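Local coordinates for meta cleavage compound hydrolase (Janthinobacterium, PDB 1J1I), which catalyses the hydrolytic cleavage of a carbon-carbon bond in the ring-opened meta-cleavage product of carbazole degradation, probably yielding anthranilate, at residues Thr119-Gly122 and Val123-His127; Arg93-His96 and Asp97-Ala101. All blocks are in the same frame, centred on the assembly; numbering follows the deposited sequence.

In the fold
Contact 1 is the C-terminal half of helix 114-126, the helix that follows the nucleophile elbow of this alpha/beta hydrolase. Contact 2 is the later part of helix 88-101, which packs against it. Their centres are 11 Å apart, and side chains of the two helices touch directly. Leu95 CD2 lies 3.5 Å from Val123 CG2 and 3.9 Å from Gly120 CA. Just past the end of helix 114-126, the His127 ring meets that of His96, with His127 CG 3.4 Å from His96 CD2. Contact 1 is the nearer to catalysis: the side chain of Thr119 is about 9 Å from that of Ser114, the probable nucleophile. Contact 2 lies away from the active site.

Contact 1: residues Thr119-Gly122 and Val123-His127; sequences TGLG and VSVLH
Ser124 grips the carbonyl of Gly120 twice, one turn back along helix 114-126. Its N makes the usual helical bond to Gly120 O. Its OG donates to Gly120 O as well, at 2.9 Å, from the opposite face of the carbonyl plane. The hydroxyl gets there because OG stands beside the backbone N and anti to the carbonyl carbon (chi1 -66°). With an alanine here the hydroxyl is gone, and Gly120 O would probably be held by the backbone N-H alone, with one face of its carbonyl plane losing its donor.

The other backbone bonds change toward the helix end. Val123 N reaches Thr119 O at 3.1 Å. Val125 N bonds to Gly122 O at 3.1 Å, from well above its carbonyl plane, and only weakly to Leu121 O. Leu126 N meets the same Gly122 O at 2.9 Å, almost straight on. His127 is the first residue to leave helical angles.

One apolar pair forms. Leu121 and Val125 lie side by side and point the same way, with Leu121 CD2 4.1 Å from Val125 CG2. Phe217 touches both. Methyl groups also rest against carbonyl oxygens: Val123 CG2 is 3.5 Å from Thr119 O, and Leu126 CD1 is 3.4 Å from Gly122 O.

Thr119 OG1 is held by Met115 O and Gln88 NE2, which ties the helix to its neighbour 88-101. This is the C-terminal end of the helix in the beta-alpha-beta unit 108-113, 114-126, 131-137. Val123 and Ser124 touch Val131 of the last strand.

The chemistry implies a helix coming to its end: the Ser124 hydroxyl bonds back to its own helix, and Gly122 O takes both i+3 and i+4 donors.

Contact 2: residues Arg93-His96 and Asp97-Ala101; sequences RHLH and DFIKA
Asp97 and His96 are joined by a hydrogen bond between adjacent side chains on helix 88-101. His96 ND1 donates to Asp97 OD1 at 2.8 Å. The acceptor lies in the plane of the ring, but the bond meets OD1 on its anti side, and ring and carboxylate planes are 73° apart. This fixes the rotation of the imidazole and leaves its faces for packing. The carboxylate would probably favour a proton on the ring, while the Lys100 amino group, NZ 4.4 Å from His96 NE2, would work against it.

Lys100 CG lies over one face of the His96 ring, toward its rim. It stands 4.0 Å from the ring centroid, close to the normal, a CH-pi contact. It can do so because CG lies beside the backbone N (chi1 -58°), which also brings it 3.1 Å from His96 O.

Asp97 also lies alongside Arg93. The contact is with the aliphatic stem, Arg93 CG being 3.7 Å from Asp97 OD2. The guanidinium itself is not in contact with the carboxylate. Regular helical bonds run beneath, such as Asp97 N to Arg93 O at 2.8 Å. Further round, Leu95 CD1 meets Ile99 CD1 at 4.1 Å.

The inner side of the helix packs on the sheet. Phe98 touches strands 17-23 and 67-71. On strand 26-33, Tyr30 meets its ring edge-to-face and Thr28 OG1 bonds to His94 NE2. Leu95 turns to helix 114-126, while His96 and Lys100 touch Leu130 in the loop before strand 131-137.

Contact 1: residues Thr119-Gly122 and Val123-His127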
ATOM      1  N   THR A 119      16.470  13.353  -0.902  1.00 17.27           N
ATOM      2  CA  THR A 119      17.597  13.428   0.016  1.00 20.74           C
ATOM      3  C   THR A 119      17.720  12.147   0.848  1.00 20.35           C
ATOM      4  O   THR A 119      18.825  11.669   1.095  1.00 17.01           O
ATOM      5  CB  THR A 119      17.481  14.677   0.924  1.00 20.18           C
ATOM      6  OG1 THR A 119      17.424  15.854   0.102  1.00 21.98           O
ATOM      7  CG2 THR A 119      18.696  14.791   1.844  1.00 18.94           C
ATOM      8  N   GLY A 120      16.586  11.590   1.265  1.00 18.40           N
ATOM      9  CA  GLY A 120      16.609  10.351   2.023  1.00 19.59           C
ATOM     10  C   GLY A 120      17.116   9.228   1.128  1.00 19.29           C
ATOM     11  O   GLY A 120      17.867   8.340   1.563  1.00 16.14           O
ATOM     12  N   LEU A 121      16.707   9.275  -0.135  1.00 19.12           N
ATOM     13  CA  LEU A 121      17.116   8.276  -1.115  1.00 16.63           C
ATOM     14  C   LEU A 121      18.630   8.348  -1.299  1.00 20.10           C
ATOM     15  O   LEU A 121      19.310   7.322  -1.341  1.00 18.42           O
ATOM     16  CB  LEU A 121      16.398   8.524  -2.452  1.00 15.57           C
ATOM     17  CG  LEU A 121      16.461   7.421  -3.521  1.00 18.88           C
ATOM     18  CD1 LEU A 121      15.393   7.667  -4.578  1.00 19.66           C
ATOM     19  CD2 LEU A 121      17.843   7.373  -4.160  1.00 19.93           C
ATOM     20  N   GLY A 122      19.153   9.566  -1.395  1.00 19.77           N
ATOM     21  CA  GLY A 122      20.585   9.749  -1.559  1.00 19.46           C
ATOM     22  C   GLY A 122      21.372   9.141  -0.410  1.00 19.18           C
ATOM     23  O   GLY A 122      22.376   8.452  -0.623  1.00 19.73           O
ATOM     24  N   VAL A 123      20.922   9.396   0.815  1.00 16.63           N
ATOM     25  CA  VAL A 123      21.587   8.853   1.998  1.00 17.71           C
ATOM     26  C   VAL A 123      21.467   7.324   2.006  1.00 20.21           C
ATOM     27  O   VAL A 123      22.378   6.617   2.440  1.00 17.79           O
ATOM     28  CB  VAL A 123      20.964   9.424   3.305  1.00 18.54           C
ATOM     29  CG1 VAL A 123      21.452   8.632   4.510  1.00 22.84           C
ATOM     30  CG2 VAL A 123      21.353  10.897   3.462  1.00 19.73           C
ATOM     31  N   SER A 124      20.342   6.817   1.514  1.00 18.69           N
ATOM     32  CA  SER A 124      20.121   5.376   1.470  1.00 19.34           C
ATOM     33  C   SER A 124      21.048   4.661   0.495  1.00 20.34           C
ATOM     34  O   SER A 124      21.215   3.443   0.576  1.00 20.70           O
ATOM     35  CB  SER A 124      18.663   5.075   1.130  1.00 19.00           C
ATOM     36  OG  SER A 124      17.824   5.523   2.182  1.00 19.83           O
ATOM     37  N   VAL A 125      21.647   5.408  -0.431  1.00 17.95           N
ATOM     38  CA  VAL A 125      22.575   4.804  -1.376  1.00 21.92           C
ATOM     39  C   VAL A 125      24.027   5.036  -0.939  1.00 22.90           C
ATOM     40  O   VAL A 125      24.838   4.106  -0.943  1.00 23.73           O
ATOM     41  CB  VAL A 125      22.380   5.355  -2.804  1.00 21.80           C
ATOM     42  CG1 VAL A 125      23.519   4.862  -3.718  1.00 17.49           C
ATOM     43  CG2 VAL A 125      21.026   4.893  -3.351  1.00 21.44           C
ATOM     44  N   LEU A 126      24.348   6.271  -0.563  1.00 24.27           N
ATOM     45  CA  LEU A 126      25.704   6.617  -0.131  1.00 24.30           C
ATOM     46  C   LEU A 126      26.066   6.178   1.285  1.00 22.37           C
ATOM     47  O   LEU A 126      27.233   5.901   1.568  1.00 19.86           O
ATOM     48  CB  LEU A 126      25.934   8.129  -0.227  1.00 27.04           C
ATOM     49  CG  LEU A 126      26.272   8.761  -1.581  1.00 34.01           C
ATOM     50  CD1 LEU A 126      25.124   8.605  -2.538  1.00 30.97           C
ATOM     51  CD2 LEU A 126      26.588  10.236  -1.375  1.00 32.63           C
ATOM     52  N   HIS A 127      25.081   6.120   2.176  1.00 19.47           N
ATOM     53  CA  HIS A 127      25.355   5.750   3.564  1.00 20.59           C
ATOM     54  C   HIS A 127      24.303   4.805   4.131  1.00 21.57           C
ATOM     55  O   HIS A 127      23.766   5.048   5.216  1.00 21.93           O
ATOM     56  CB  HIS A 127      25.402   7.015   4.421  1.00 24.09           C
ATOM     57  CG  HIS A 127      26.185   8.135   3.810  1.00 24.86           C
ATOM     58  ND1 HIS A 127      27.553   8.090   3.653  1.00 23.17           N
ATOM     59  CD2 HIS A 127      25.787   9.329   3.306  1.00 25.80           C
ATOM     60  CE1 HIS A 127      27.965   9.206   3.081  1.00 24.32           C
ATOM     61  NE2 HIS A 127      26.913   9.975   2.859  1.00 28.84           N
TER

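Contact 2: residues Arg93-His96 and Asp97-Ala101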
ATOM      1  N   ARG A  93      24.745  15.186   2.376  1.00 23.57           N
ATOM      2  CA  ARG A  93      25.793  15.215   3.391  1.00 20.45           C
ATOM      3  C   ARG A  93      25.230  15.738   4.704  1.00 20.64           C
ATOM      4  O   ARG A  93      25.551  15.225   5.779  1.00 17.64           O
ATOM      5  CB  ARG A  93      26.951  16.115   2.954  1.00 27.64           C
ATOM      6  CG  ARG A  93      28.107  16.145   3.951  1.00 35.14           C
ATOM      7  CD  ARG A  93      28.994  17.361   3.734  1.00 47.64           C
ATOM      8  NE  ARG A  93      29.460  17.465   2.354  1.00 47.77           N
ATOM      9  CZ  ARG A  93      30.147  18.497   1.873  1.00 54.50           C
ATOM     10  NH1 ARG A  93      30.530  18.506   0.603  1.00 52.32           N
ATOM     11  NH2 ARG A  93      30.449  19.522   2.661  1.00 48.57           N
ATOM     12  N   HIS A  94      24.387  16.765   4.617  1.00 21.10           N
ATOM     13  CA  HIS A  94      23.796  17.339   5.817  1.00 21.98           C
ATOM     14  C   HIS A  94      22.980  16.302   6.580  1.00 22.32           C
ATOM     15  O   HIS A  94      23.121  16.169   7.794  1.00 19.13           O
ATOM     16  CB  HIS A  94      22.902  18.539   5.478  1.00 19.82           C
ATOM     17  CG  HIS A  94      22.111  19.038   6.647  1.00 19.65           C
ATOM     18  ND1 HIS A  94      20.737  18.956   6.707  1.00 18.82           N
ATOM     19  CD2 HIS A  94      22.504  19.594   7.820  1.00 17.80           C
ATOM     20  CE1 HIS A  94      20.317  19.438   7.862  1.00 20.54           C
ATOM     21  NE2 HIS A  94      21.370  19.833   8.557  1.00 22.30           N
ATOM     22  N   LEU A  95      22.122  15.574   5.870  1.00 23.74           N
ATOM     23  CA  LEU A  95      21.299  14.556   6.509  1.00 18.93           C
ATOM     24  C   LEU A  95      22.205  13.501   7.142  1.00 17.29           C
ATOM     25  O   LEU A  95      21.939  13.019   8.246  1.00 16.52           O
ATOM     26  CB  LEU A  95      20.350  13.920   5.488  1.00 18.24           C
ATOM     27  CG  LEU A  95      19.479  12.750   5.963  1.00 18.00           C
ATOM     28  CD1 LEU A  95      18.691  13.162   7.203  1.00 18.77           C
ATOM     29  CD2 LEU A  95      18.522  12.334   4.839  1.00 19.01           C
ATOM     30  N   HIS A  96      23.279  13.151   6.445  1.00 19.42           N
ATOM     31  CA  HIS A  96      24.239  12.179   6.960  1.00 18.33           C
ATOM     32  C   HIS A  96      24.822  12.682   8.281  1.00 18.73           C
ATOM     33  O   HIS A  96      24.881  11.943   9.267  1.00 19.44           O
ATOM     34  CB  HIS A  96      25.362  11.955   5.935  1.00 19.82           C
ATOM     35  CG  HIS A  96      26.611  11.357   6.515  1.00 23.84           C
ATOM     36  ND1 HIS A  96      27.540  12.104   7.206  1.00 24.07           N
ATOM     37  CD2 HIS A  96      27.084  10.088   6.500  1.00 24.69           C
ATOM     38  CE1 HIS A  96      28.536  11.322   7.588  1.00 26.23           C
ATOM     39  NE2 HIS A  96      28.284  10.094   7.173  1.00 25.33           N
ATOM     40  N   ASP A  97      25.240  13.944   8.294  1.00 18.10           N
ATOM     41  CA  ASP A  97      25.828  14.550   9.482  1.00 20.48           C
ATOM     42  C   ASP A  97      24.817  14.660  10.627  1.00 22.29           C
ATOM     43  O   ASP A  97      25.164  14.446  11.790  1.00 20.81           O
ATOM     44  CB  ASP A  97      26.412  15.936   9.145  1.00 19.31           C
ATOM     45  CG  ASP A  97      27.572  15.865   8.149  1.00 21.76           C
ATOM     46  OD1 ASP A  97      28.110  14.766   7.917  1.00 19.83           O
ATOM     47  OD2 ASP A  97      27.962  16.916   7.600  1.00 20.89           O
ATOM     48  N   PHE A  98      23.567  14.981  10.303  1.00 20.23           N
ATOM     49  CA  PHE A  98      22.530  15.086  11.326  1.00 19.54           C
ATOM     50  C   PHE A  98      22.332  13.729  11.994  1.00 19.73           C
ATOM     51  O   PHE A  98      22.288  13.632  13.217  1.00 21.13           O
ATOM     52  CB  PHE A  98      21.209  15.553  10.711  1.00 20.51           C
ATOM     53  CG  PHE A  98      20.055  15.559  11.681  1.00 19.36           C
ATOM     54  CD1 PHE A  98      19.110  14.539  11.660  1.00 19.63           C
ATOM     55  CD2 PHE A  98      19.916  16.585  12.615  1.00 17.81           C
ATOM     56  CE1 PHE A  98      18.033  14.534  12.553  1.00 22.88           C
ATOM     57  CE2 PHE A  98      18.846  16.594  13.517  1.00 22.07           C
ATOM     58  CZ  PHE A  98      17.898  15.563  13.484  1.00 19.93           C
ATOM     59  N   ILE A  99      22.213  12.684  11.184  1.00 20.27           N
ATOM     60  CA  ILE A  99      22.034  11.342  11.721  1.00 19.59           C
ATOM     61  C   ILE A  99      23.180  10.989  12.671  1.00 21.93           C
ATOM     62  O   ILE A  99      22.947  10.541  13.794  1.00 20.67           O
ATOM     63  CB  ILE A  99      21.937  10.304  10.580  1.00 19.64           C
ATOM     64  CG1 ILE A  99      20.610  10.500   9.833  1.00 18.95           C
ATOM     65  CG2 ILE A  99      22.012   8.893  11.133  1.00 22.52           C
ATOM     66  CD1 ILE A  99      20.485   9.687   8.569  1.00 21.18           C
ATOM     67  N   LYS A 100      24.414  11.210  12.225  1.00 21.70           N
ATOM     68  CA  LYS A 100      25.588  10.917  13.045  1.00 20.87           C
ATOM     69  C   LYS A 100      25.603  11.755  14.329  1.00 21.80           C
ATOM     70  O   LYS A 100      25.929  11.250  15.401  1.00 20.41           O
ATOM     71  CB  LYS A 100      26.869  11.193  12.252  1.00 19.88           C
ATOM     72  CG  LYS A 100      26.987  10.404  10.958  1.00 29.68           C
ATOM     73  CD  LYS A 100      27.002   8.908  11.212  1.00 35.31           C
ATOM     74  CE  LYS A 100      28.256   8.479  11.951  1.00 44.13           C
ATOM     75  NZ  LYS A 100      29.486   8.825  11.191  1.00 47.53           N
ATOM     76  N   ALA A 101      25.256  13.034  14.208  1.00 21.77           N
ATOM     77  CA  ALA A 101      25.239  13.943  15.351  1.00 22.04           C
ATOM     78  C   ALA A 101      24.166  13.585  16.379  1.00 26.29           C
ATOM     79  O   ALA A 101      24.300  13.904  17.565  1.00 21.60           O
ATOM     80  CB  ALA A 101      25.044  15.379  14.871  1.00 20.82           C
TER